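Local atomic coordinates of glucose-6-phosphate isomerase (Plasmodium falciparum, PDB entry 3QKI), a protein that probably catalyses the interconversion of alpha-D-glucose 6-phosphate and beta-D-fructose 6-phosphate, the second step of glycolysis. Residues 189-192 with 193-197; 329-332 with 333-336; 27-30 with 31-35. All coordinates share one frame; numbering follows the deposited sequence. Where two conformers were deposited one is given.

Contact 1. Residues 189-192 with 193-197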
ATOM      1  N   LYS A 189      11.461 -12.488   9.485  1.00 12.71           N
ATOM      2  CA  LYS A 189      12.367 -13.362   8.748  1.00 12.91           C
ATOM      3  C   LYS A 189      13.849 -13.024   8.833  1.00 17.91           C
ATOM      4  O   LYS A 189      14.651 -13.925   9.070  1.00 16.62           O
ATOM      5  CB  LYS A 189      11.881 -13.680   7.328  1.00 14.47           C
ATOM      6  CG  LYS A 189      12.023 -12.526   6.321  1.00 11.57           C
ATOM      7  CD  LYS A 189      11.407 -12.944   4.971  1.00 16.23           C
ATOM      8  CE  LYS A 189      11.863 -12.031   3.861  1.00 19.19           C
ATOM      9  NZ  LYS A 189      10.982 -12.151   2.662  1.00 32.35           N
ATOM     10  N   TYR A 190      14.208 -11.731   8.691  1.00 14.60           N
ATOM     11  CA  TYR A 190      15.607 -11.309   8.760  1.00 13.31           C
ATOM     12  C   TYR A 190      16.139 -11.358  10.158  1.00 16.00           C
ATOM     13  O   TYR A 190      17.319 -11.626  10.330  1.00 13.26           O
ATOM     14  CB  TYR A 190      15.857  -9.960   8.065  1.00 13.37           C
ATOM     15  CG  TYR A 190      15.873 -10.136   6.565  1.00 15.34           C
ATOM     16  CD1 TYR A 190      16.940 -10.774   5.930  1.00 17.23           C
ATOM     17  CD2 TYR A 190      14.774  -9.778   5.789  1.00 15.88           C
ATOM     18  CE1 TYR A 190      16.957 -10.959   4.549  1.00 14.72           C
ATOM     19  CE2 TYR A 190      14.771  -9.979   4.402  1.00 16.88           C
ATOM     20  CZ  TYR A 190      15.873 -10.558   3.787  1.00 20.87           C
ATOM     21  OH  TYR A 190      15.859 -10.797   2.423  1.00 18.27           O
ATOM     22  N   TYR A 191      15.267 -11.175  11.182  1.00 14.23           N
ATOM     23  CA  TYR A 191      15.731 -11.308  12.566  1.00 13.95           C
ATOM     24  C   TYR A 191      16.111 -12.783  12.782  1.00 19.57           C
ATOM     25  O   TYR A 191      17.182 -13.091  13.298  1.00 19.69           O
ATOM     26  CB  TYR A 191      14.657 -10.855  13.553  1.00 14.19           C
ATOM     27  CG  TYR A 191      15.088 -10.996  14.994  1.00 14.80           C
ATOM     28  CD1 TYR A 191      14.746 -12.120  15.736  1.00 17.02           C
ATOM     29  CD2 TYR A 191      15.874 -10.024  15.605  1.00 16.60           C
ATOM     30  CE1 TYR A 191      15.164 -12.273  17.058  1.00 16.12           C
ATOM     31  CE2 TYR A 191      16.315 -10.172  16.924  1.00 18.20           C
ATOM     32  CZ  TYR A 191      15.960 -11.302  17.643  1.00 25.91           C
ATOM     33  OH  TYR A 191      16.365 -11.457  18.941  1.00 29.94           O
ATOM     34  N   TYR A 192      15.254 -13.691  12.303  1.00 15.13           N
ATOM     35  CA  TYR A 192      15.488 -15.106  12.378  1.00 12.89           C
ATOM     36  C   TYR A 192      16.753 -15.514  11.564  1.00 17.41           C
ATOM     37  O   TYR A 192      17.638 -16.169  12.118  1.00 16.90           O
ATOM     38  CB  TYR A 192      14.222 -15.825  11.913  1.00 11.02           C
ATOM     39  CG  TYR A 192      14.402 -17.292  11.606  1.00 13.39           C
ATOM     40  CD1 TYR A 192      14.567 -18.230  12.634  1.00 14.09           C
ATOM     41  CD2 TYR A 192      14.377 -17.753  10.295  1.00 13.00           C
ATOM     42  CE1 TYR A 192      14.698 -19.590  12.352  1.00 14.26           C
ATOM     43  CE2 TYR A 192      14.523 -19.099  10.004  1.00 14.68           C
ATOM     44  CZ  TYR A 192      14.679 -20.017  11.034  1.00 18.30           C
ATOM     45  OH  TYR A 192      14.809 -21.343  10.712  1.00 20.63           O
ATOM     46  N   TYR A 193      16.882 -15.078  10.297  1.00 12.75           N
ATOM     47  CA  TYR A 193      18.073 -15.449   9.499  1.00 12.32           C
ATOM     48  C   TYR A 193      19.378 -14.904  10.054  1.00 16.27           C
ATOM     49  O   TYR A 193      20.377 -15.614  10.066  1.00 16.13           O
ATOM     50  CB  TYR A 193      18.005 -14.962   8.053  1.00 10.93           C
ATOM     51  CG  TYR A 193      16.786 -15.310   7.239  1.00 11.37           C
ATOM     52  CD1 TYR A 193      16.161 -16.550   7.370  1.00 13.50           C
ATOM     53  CD2 TYR A 193      16.339 -14.457   6.229  1.00 11.15           C
ATOM     54  CE1 TYR A 193      15.031 -16.869   6.616  1.00 15.07           C
ATOM     55  CE2 TYR A 193      15.257 -14.792   5.430  1.00 11.06           C
ATOM     56  CZ  TYR A 193      14.595 -15.988   5.631  1.00 22.11           C
ATOM     57  OH  TYR A 193      13.522 -16.291   4.811  1.00 21.30           O
ATOM     58  N   ASN A 194      19.378 -13.626  10.449  1.00 13.38           N
ATOM     59  CA  ASN A 194      20.578 -12.900  10.861  1.00 13.69           C
ATOM     60  C   ASN A 194      21.007 -13.177  12.295  1.00 19.77           C
ATOM     61  O   ASN A 194      22.187 -13.463  12.521  1.00 17.89           O
ATOM     62  CB  ASN A 194      20.427 -11.384  10.609  1.00 10.74           C
ATOM     63  CG  ASN A 194      20.172 -11.048   9.157  1.00 19.10           C
ATOM     64  OD1 ASN A 194      20.318 -11.889   8.265  1.00 13.64           O
ATOM     65  ND2 ASN A 194      19.788  -9.811   8.886  1.00 12.19           N
ATOM     66  N   MET A 195      20.072 -13.026  13.251  1.00 16.49           N
ATOM     67  CA  MET A 195      20.332 -13.201  14.683  1.00 17.30           C
ATOM     68  C   MET A 195      20.357 -14.660  15.108  1.00 20.70           C
ATOM     69  O   MET A 195      21.146 -15.024  15.966  1.00 20.76           O
ATOM     70  CB  MET A 195      19.331 -12.371  15.520  1.00 19.97           C
ATOM     71  CG  MET A 195      19.822 -10.972  15.849  1.00 25.08           C
ATOM     72  SD  MET A 195      20.461  -9.991  14.459  1.00 30.62           S
ATOM     73  CE  MET A 195      19.034  -9.366  13.798  1.00 26.87           C
ATOM     74  N   GLU A 196      19.484 -15.485  14.539  1.00 17.14           N
ATOM     75  CA  GLU A 196      19.429 -16.891  14.898  1.00 18.03           C
ATOM     76  C   GLU A 196      20.301 -17.785  13.989  1.00 21.89           C
ATOM     77  O   GLU A 196      21.273 -18.348  14.468  1.00 23.30           O
ATOM     78  CB  GLU A 196      17.981 -17.398  14.978  1.00 19.75           C
ATOM     79  CG  GLU A 196      17.885 -18.862  15.380  1.00 29.19           C
ATOM     80  CD  GLU A 196      16.525 -19.364  15.817  1.00 42.64           C
ATOM     81  OE1 GLU A 196      15.668 -18.554  16.248  1.00 23.87           O
ATOM     82  OE2 GLU A 196      16.328 -20.597  15.751  1.00 32.30           O
ATOM     83  N   LEU A 197      19.984 -17.905  12.707  1.00 16.65           N
ATOM     84  CA  LEU A 197      20.753 -18.788  11.825  1.00 16.14           C
ATOM     85  C   LEU A 197      22.210 -18.362  11.603  1.00 21.05           C
ATOM     86  O   LEU A 197      23.087 -19.224  11.605  1.00 21.22           O
ATOM     87  CB  LEU A 197      20.050 -19.032  10.484  1.00 16.14           C
ATOM     88  CG  LEU A 197      18.610 -19.515  10.543  1.00 19.90           C
ATOM     89  CD1 LEU A 197      18.112 -19.805   9.161  1.00 19.68           C
ATOM     90  CD2 LEU A 197      18.454 -20.763  11.424  1.00 22.94           C
TER

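Contact 2. Residues 329-332 with 333-336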
ATOM      1  N   GLY A 329      10.196 -21.689  13.912  1.00 15.15           N
ATOM      2  CA  GLY A 329      10.258 -22.554  15.092  1.00 15.22           C
ATOM      3  C   GLY A 329       9.249 -22.087  16.128  1.00 19.53           C
ATOM      4  O   GLY A 329       9.030 -20.881  16.294  1.00 19.67           O
ATOM      5  N   TYR A 330       8.592 -23.035  16.807  1.00 17.71           N
ATOM      6  CA  TYR A 330       7.597 -22.746  17.834  1.00 17.33           C
ATOM      7  C   TYR A 330       8.109 -21.860  18.973  1.00 21.11           C
ATOM      8  O   TYR A 330       7.349 -21.004  19.449  1.00 18.99           O
ATOM      9  CB  TYR A 330       6.985 -24.038  18.399  1.00 18.54           C
ATOM     10  CG  TYR A 330       5.841 -23.755  19.343  1.00 22.32           C
ATOM     11  CD1 TYR A 330       4.598 -23.351  18.862  1.00 24.97           C
ATOM     12  CD2 TYR A 330       6.028 -23.788  20.722  1.00 23.27           C
ATOM     13  CE1 TYR A 330       3.559 -23.025  19.733  1.00 24.75           C
ATOM     14  CE2 TYR A 330       4.990 -23.487  21.598  1.00 24.03           C
ATOM     15  CZ  TYR A 330       3.759 -23.104  21.100  1.00 28.96           C
ATOM     16  OH  TYR A 330       2.742 -22.773  21.960  1.00 30.24           O
ATOM     17  N   LYS A 331       9.371 -22.081  19.444  1.00 18.83           N
ATOM     18  CA  LYS A 331       9.953 -21.294  20.546  1.00 18.56           C
ATOM     19  C   LYS A 331       9.882 -19.795  20.229  1.00 19.07           C
ATOM     20  O   LYS A 331       9.538 -19.010  21.103  1.00 17.59           O
ATOM     21  CB  LYS A 331      11.421 -21.669  20.815  1.00 22.17           C
ATOM     22  CG  LYS A 331      11.610 -22.865  21.724  1.00 55.79           C
ATOM     23  CD  LYS A 331      13.060 -22.990  22.218  1.00 77.33           C
ATOM     24  CE  LYS A 331      13.416 -22.032  23.338  1.00 96.65           C
ATOM     25  NZ  LYS A 331      14.780 -22.302  23.875  1.00107.09           N
ATOM     26  N   ASN A 332      10.189 -19.406  18.981  1.00 13.51           N
ATOM     27  CA  ASN A 332      10.130 -18.004  18.569  1.00 13.25           C
ATOM     28  C   ASN A 332       8.671 -17.505  18.595  1.00 13.35           C
ATOM     29  O   ASN A 332       8.407 -16.443  19.129  1.00 13.80           O
ATOM     30  CB  ASN A 332      10.765 -17.817  17.190  1.00 12.43           C
ATOM     31  CG  ASN A 332      12.272 -17.831  17.196  1.00 27.40           C
ATOM     32  OD1 ASN A 332      12.913 -17.306  18.089  1.00 19.56           O
ATOM     33  ND2 ASN A 332      12.865 -18.406  16.171  1.00 18.64           N
ATOM     34  N   MET A 333       7.737 -18.319  18.110  1.00 10.44           N
ATOM     35  CA  MET A 333       6.317 -18.003  18.107  1.00  9.06           C
ATOM     36  C   MET A 333       5.712 -17.923  19.510  1.00 17.57           C
ATOM     37  O   MET A 333       4.805 -17.099  19.726  1.00 17.51           O
ATOM     38  CB  MET A 333       5.545 -18.862  17.121  1.00 10.93           C
ATOM     39  CG  MET A 333       5.939 -18.599  15.658  1.00 13.31           C
ATOM     40  SD  MET A 333       6.375 -16.865  15.263  1.00 17.76           S
ATOM     41  CE  MET A 333       4.740 -16.049  15.464  1.00 14.37           C
ATOM     42  N   ARG A 334       6.263 -18.719  20.477  1.00 14.56           N
ATOM     43  CA  ARG A 334       5.821 -18.681  21.867  0.50 14.19           C
ATOM     44  C   ARG A 334       6.190 -17.304  22.443  1.00 16.43           C
ATOM     45  O   ARG A 334       5.372 -16.692  23.127  1.00 14.53           O
ATOM     46  CB  ARG A 334       6.458 -19.834  22.665  0.50 13.78           C
ATOM     47  CG  ARG A 334       6.048 -19.913  24.132  0.50 20.32           C
ATOM     48  CD  ARG A 334       6.338 -21.282  24.732  0.50 17.05           C
ATOM     49  NE  ARG A 334       7.672 -21.767  24.387  0.50 22.64           N
ATOM     50  CZ  ARG A 334       7.977 -23.040  24.157  0.50 42.23           C
ATOM     51  NH1 ARG A 334       7.047 -23.985  24.275  0.50 33.52           N
ATOM     52  NH2 ARG A 334       9.214 -23.386  23.845  0.50 33.06           N
ATOM     53  N   ASN A 335       7.399 -16.788  22.108  1.00 14.68           N
ATOM     54  CA  ASN A 335       7.838 -15.466  22.557  1.00 14.32           C
ATOM     55  C   ASN A 335       6.941 -14.367  21.973  1.00 17.11           C
ATOM     56  O   ASN A 335       6.661 -13.395  22.673  1.00 14.38           O
ATOM     57  CB  ASN A 335       9.295 -15.193  22.176  1.00 17.56           C
ATOM     58  CG  ASN A 335      10.249 -15.959  23.046  1.00 42.53           C
ATOM     59  OD1 ASN A 335       9.927 -16.350  24.178  1.00 32.72           O
ATOM     60  ND2 ASN A 335      11.430 -16.233  22.527  1.00 36.31           N
ATOM     61  N   PHE A 336       6.531 -14.510  20.683  1.00 12.45           N
ATOM     62  CA  PHE A 336       5.616 -13.584  20.001  1.00 10.84           C
ATOM     63  C   PHE A 336       4.292 -13.567  20.777  1.00 13.37           C
ATOM     64  O   PHE A 336       3.766 -12.493  21.066  1.00 13.56           O
ATOM     65  CB  PHE A 336       5.368 -14.013  18.557  1.00 13.18           C
ATOM     66  CG  PHE A 336       4.342 -13.179  17.802  1.00 15.96           C
ATOM     67  CD1 PHE A 336       4.707 -11.990  17.178  1.00 20.09           C
ATOM     68  CD2 PHE A 336       3.022 -13.606  17.679  1.00 16.79           C
ATOM     69  CE1 PHE A 336       3.763 -11.224  16.478  1.00 19.94           C
ATOM     70  CE2 PHE A 336       2.084 -12.842  16.975  1.00 20.29           C
ATOM     71  CZ  PHE A 336       2.459 -11.647  16.393  1.00 18.61           C
TER
HETATM   72  O   HOH W   1       9.929 -19.332  23.852  1.00 25.02           O
HETATM   73  O   HOH W   2      12.614 -15.677  20.009  1.00 28.45           O

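Contact 3. Residues 27-30 with 31-35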
ATOM      1  N   LYS A  27     -22.063  14.501  27.807  1.00 23.30           N
ATOM      2  CA  LYS A  27     -21.556  15.739  28.410  1.00 21.84           C
ATOM      3  C   LYS A  27     -20.109  15.985  28.026  1.00 23.79           C
ATOM      4  O   LYS A  27     -19.797  17.078  27.549  1.00 22.40           O
ATOM      5  CB  LYS A  27     -21.735  15.731  29.943  1.00 22.73           C
ATOM      6  CG  LYS A  27     -21.292  17.023  30.621  1.00 38.82           C
ATOM      7  CD  LYS A  27     -21.035  16.841  32.105  1.00 46.10           C
ATOM      8  CE  LYS A  27     -20.897  18.160  32.819  1.00 55.71           C
ATOM      9  NZ  LYS A  27     -19.525  18.344  33.367  1.00 67.88           N
ATOM     10  N   SER A  28     -19.236  14.972  28.222  1.00 20.22           N
ATOM     11  CA  SER A  28     -17.812  15.044  27.896  1.00 19.55           C
ATOM     12  C   SER A  28     -17.534  15.223  26.393  1.00 23.26           C
ATOM     13  O   SER A  28     -16.530  15.854  26.060  1.00 21.40           O
ATOM     14  CB  SER A  28     -17.062  13.849  28.467  1.00 23.55           C
ATOM     15  OG  SER A  28     -17.656  12.667  27.966  1.00 33.93           O
ATOM     16  N   TYR A  29     -18.430  14.731  25.490  1.00 18.11           N
ATOM     17  CA  TYR A  29     -18.272  14.926  24.051  1.00 17.62           C
ATOM     18  C   TYR A  29     -18.547  16.410  23.712  1.00 21.79           C
ATOM     19  O   TYR A  29     -17.799  17.041  22.948  1.00 19.72           O
ATOM     20  CB  TYR A  29     -19.232  14.004  23.255  1.00 17.46           C
ATOM     21  CG  TYR A  29     -19.009  14.023  21.754  1.00 16.54           C
ATOM     22  CD1 TYR A  29     -19.530  15.046  20.962  1.00 16.11           C
ATOM     23  CD2 TYR A  29     -18.338  12.980  21.112  1.00 17.44           C
ATOM     24  CE1 TYR A  29     -19.341  15.064  19.584  1.00 13.78           C
ATOM     25  CE2 TYR A  29     -18.116  13.005  19.733  1.00 18.35           C
ATOM     26  CZ  TYR A  29     -18.614  14.058  18.973  1.00 20.61           C
ATOM     27  OH  TYR A  29     -18.461  14.110  17.605  1.00 18.85           O
ATOM     28  N   LYS A  30     -19.649  16.950  24.257  1.00 20.70           N
ATOM     29  CA  LYS A  30     -20.039  18.342  24.054  1.00 21.56           C
ATOM     30  C   LYS A  30     -18.918  19.283  24.581  1.00 23.60           C
ATOM     31  O   LYS A  30     -18.610  20.273  23.924  1.00 23.99           O
ATOM     32  CB  LYS A  30     -21.393  18.628  24.720  1.00 25.09           C
ATOM     33  CG  LYS A  30     -22.582  18.104  23.920  1.00 32.52           C
ATOM     34  CD  LYS A  30     -23.836  18.084  24.758  1.00 40.74           C
ATOM     35  CE  LYS A  30     -25.049  17.696  23.943  1.00 57.09           C
ATOM     36  NZ  LYS A  30     -26.245  17.446  24.803  1.00 70.11           N
ATOM     37  N   GLU A  31     -18.239  18.891  25.677  1.00 17.69           N
ATOM     38  CA  GLU A  31     -17.130  19.651  26.246  1.00 17.42           C
ATOM     39  C   GLU A  31     -15.900  19.588  25.325  1.00 23.37           C
ATOM     40  O   GLU A  31     -15.254  20.609  25.116  1.00 23.37           O
ATOM     41  CB  GLU A  31     -16.791  19.179  27.673  1.00 17.79           C
ATOM     42  CG  GLU A  31     -17.895  19.507  28.666  1.00 28.19           C
ATOM     43  CD  GLU A  31     -17.734  18.977  30.077  1.00 48.20           C
ATOM     44  OE1 GLU A  31     -17.056  17.942  30.265  1.00 37.21           O
ATOM     45  OE2 GLU A  31     -18.310  19.597  31.001  1.00 48.52           O
ATOM     46  N   LEU A  32     -15.613  18.404  24.734  1.00 20.28           N
ATOM     47  CA  LEU A  32     -14.511  18.219  23.783  1.00 18.93           C
ATOM     48  C   LEU A  32     -14.724  19.073  22.518  1.00 20.45           C
ATOM     49  O   LEU A  32     -13.753  19.604  22.003  1.00 20.81           O
ATOM     50  CB  LEU A  32     -14.307  16.732  23.446  1.00 18.53           C
ATOM     51  CG  LEU A  32     -13.571  15.929  24.506  1.00 21.53           C
ATOM     52  CD1 LEU A  32     -13.858  14.450  24.379  1.00 21.47           C
ATOM     53  CD2 LEU A  32     -12.095  16.214  24.492  1.00 24.53           C
ATOM     54  N   VAL A  33     -15.978  19.268  22.071  1.00 16.09           N
ATOM     55  CA  VAL A  33     -16.297  20.133  20.918  1.00 17.83           C
ATOM     56  C   VAL A  33     -15.759  21.559  21.193  1.00 24.41           C
ATOM     57  O   VAL A  33     -15.086  22.138  20.336  1.00 27.60           O
ATOM     58  CB  VAL A  33     -17.824  20.161  20.607  1.00 21.96           C
ATOM     59  CG1 VAL A  33     -18.156  21.185  19.521  1.00 21.86           C
ATOM     60  CG2 VAL A  33     -18.348  18.791  20.213  1.00 21.66           C
ATOM     61  N   THR A  34     -16.010  22.094  22.393  1.00 19.45           N
ATOM     62  CA  THR A  34     -15.559  23.439  22.754  1.00 18.82           C
ATOM     63  C   THR A  34     -14.070  23.508  23.064  1.00 22.74           C
ATOM     64  O   THR A  34     -13.427  24.455  22.618  1.00 22.49           O
ATOM     65  CB  THR A  34     -16.498  24.156  23.733  1.00 27.37           C
ATOM     66  OG1 THR A  34     -16.314  23.620  25.029  1.00 27.53           O
ATOM     67  CG2 THR A  34     -17.963  24.118  23.298  1.00 22.56           C
ATOM     68  N   LEU A  35     -13.506  22.482  23.744  1.00 17.38           N
ATOM     69  CA  LEU A  35     -12.058  22.443  24.016  1.00 16.09           C
ATOM     70  C   LEU A  35     -11.229  22.371  22.727  1.00 20.93           C
ATOM     71  O   LEU A  35     -10.220  23.066  22.615  1.00 19.42           O
ATOM     72  CB  LEU A  35     -11.695  21.267  24.902  1.00 15.14           C
ATOM     73  CG  LEU A  35     -12.094  21.344  26.362  1.00 17.87           C
ATOM     74  CD1 LEU A  35     -12.020  19.970  26.977  1.00 17.11           C
ATOM     75  CD2 LEU A  35     -11.179  22.263  27.128  1.00 15.86           C
TER
HETATM   76  O   HOH W   3     -17.871  15.748  31.879  1.00 42.21           O

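Contact 1. Residues 189-192 with 193-197
Y190 and Y193 meet because both carry CG beside the backbone N (chi1 -76° and -53°). Y193 turns its edge to the face of the Y190 ring, a T-shaped pair with planes at 87°. CD2 of Y193 lies 3.7 Å from CD1 of Y190. The face of the Y193 ring also receives a backbone oxygen: K189 O sits 3.1 Å from Y193 CG. That same oxygen accepts the helical bond from Y193 N. Y191 and Y192 swing the other way, with CG anti to the backbone N. The Y191 ring then lies under M195, whose CB stands over one face and whose CE reaches Y191 CD2 at 3.7 Å. The sulfur of M195 lies obliquely to the ring, a Met-aromatic contact. L197 CG stands over a face of the Y192 ring in a CH-pi contact, 4.2 Å from its centroid. E196 OE1 comes to the edge of that ring, near its plane, and is hydrogen-bonded to N332 ND2. Near its end the helix widens into a pi-type turn: Y192 O takes a straight bond from L197 N at 3.0 Å and a weak one from E196 N. Y190, Y192 and Y193 form an aromatic cluster at the C-terminal end of helix 179-197. The Y192 ring meets F328 of helix 318-328, and its OH bonds N216 O and R154. K189, Y190 and Y193 pack on R233, N232 and Q236 of the second subunit.

Contact 2. Residues 329-332 with 333-336
R334 reaches back one turn and lies across the edge of the Y330 ring. Two conformers of R334 were deposited, and the account holds for the one described. Its CB sits over the backbone, 3.5 Å from Y330 O. CG is anti to the backbone N (chi1 -179°), and the chain bends only at chi3 (46°). CD then passes Y330 CE2 at 4.1 Å. NE has a weak bond to a water, which lies at the edge of the guanidinium, in its plane. This water donates to K331 O at 2.8 Å and weakly to N335 OD1. CZ stays close to the same ring edge. R334 NH1 comes to that edge, 3.4 Å from Y330 CE2. The ring and guanidinium planes are 88° apart, so the guanidinium turns a face to the tyrosine edge and no flat stack forms. NH2 lies near the aliphatic part of K331. NH1 has a long, weak ion pair with E147 of helix 135-154, the helix on which Y330 also packs.

A second water joins N332 OD1 and N335 ND2, at 2.5 and 2.8 Å. The other end of the N332 amide donates from ND2 to F328 O and also faces E196. Beneath the side chains, R334 N bonds Y330 O at 2.7 Å, and N335 and F336 bond back to K331 and N332. M333 N makes a weak bond to G329 O. G329 has a positive phi. It ends helix 318-328 and occupies the N-cap position of helix 330-349. The arrangement is a first helical turn following directly on a glycine that separates two consecutive helices.

Contact 3. Residues 27-30 with 31-35
K27 and E31 form the charged part of this contact. The lysine NZ is 2.9 Å from E31 OE2 in a hydrogen-bonded salt bridge. NZ meets the oxygen on its syn side, but 28° out of the carboxylate plane. The lysine starts with CG anti to the backbone N (chi1 -177°) and runs extended until it bends at chi4 (-115°). That bend brings NZ over to the glutamate, while K27 CE passes E31 OE2 at 3.5 Å. A water bridges the same pair. It donates to E31 OE1 at 2.8 Å and accepts a weak bond from K27 NZ. E31 OE1 also has a salt bridge to K80 of helix 75-87. The carboxylate is thus shared by two lysines, one on each oxygen, which would probably favour its charged form.

The backbone bonds are those of a regular alpha-helix. E31 N, L32 N and V33 N bond to the oxygens of K27, S28 and Y29, each at 3.0 Å. K27 and E31 are four residues apart, so their bond is an i to i+4 salt bridge over the first turn of helix 27-39.

Apolar contact is slighter. V33 CG2 lies obliquely to the Y29 ring, 3.9 Å from Y29 CE1. The Y29 ring also meets that of F370 on helix 356-371.

Some side-chain carbons lie instead against backbone oxygens of the preceding turn. L32 CG sits 3.3 Å from S28 O, and V33 CG2 rests against Y29 O.

Polar side-chain ends on the buried side find partners in other helices: Y29 OH bonds to H369 ND1, and S28 OG to E87 OE1 of helix 75-87.

How the contacts relate
Contacts 1 and 2 are neighbours, with centres about 13 Å apart. They touch through E196 and N332, so helix 179-197 and helix 330-349 meet there. Contact 3 lies across the chain's centre, its own centre about 50 Å from that of contact 1 and about 45 Å from that of contact 2. None is fully core, and all lie away from the annotated substrate sites. Contact 1 has the most buried residues, is mainly aromatic and packs against the second subunit. Contact 2 adds two waters and a guanidinium at a ring edge to its backbone bonds. Contact 3 is nearest to surface, with half its touching residues exposed; it adds a salt bridge with a bridging water.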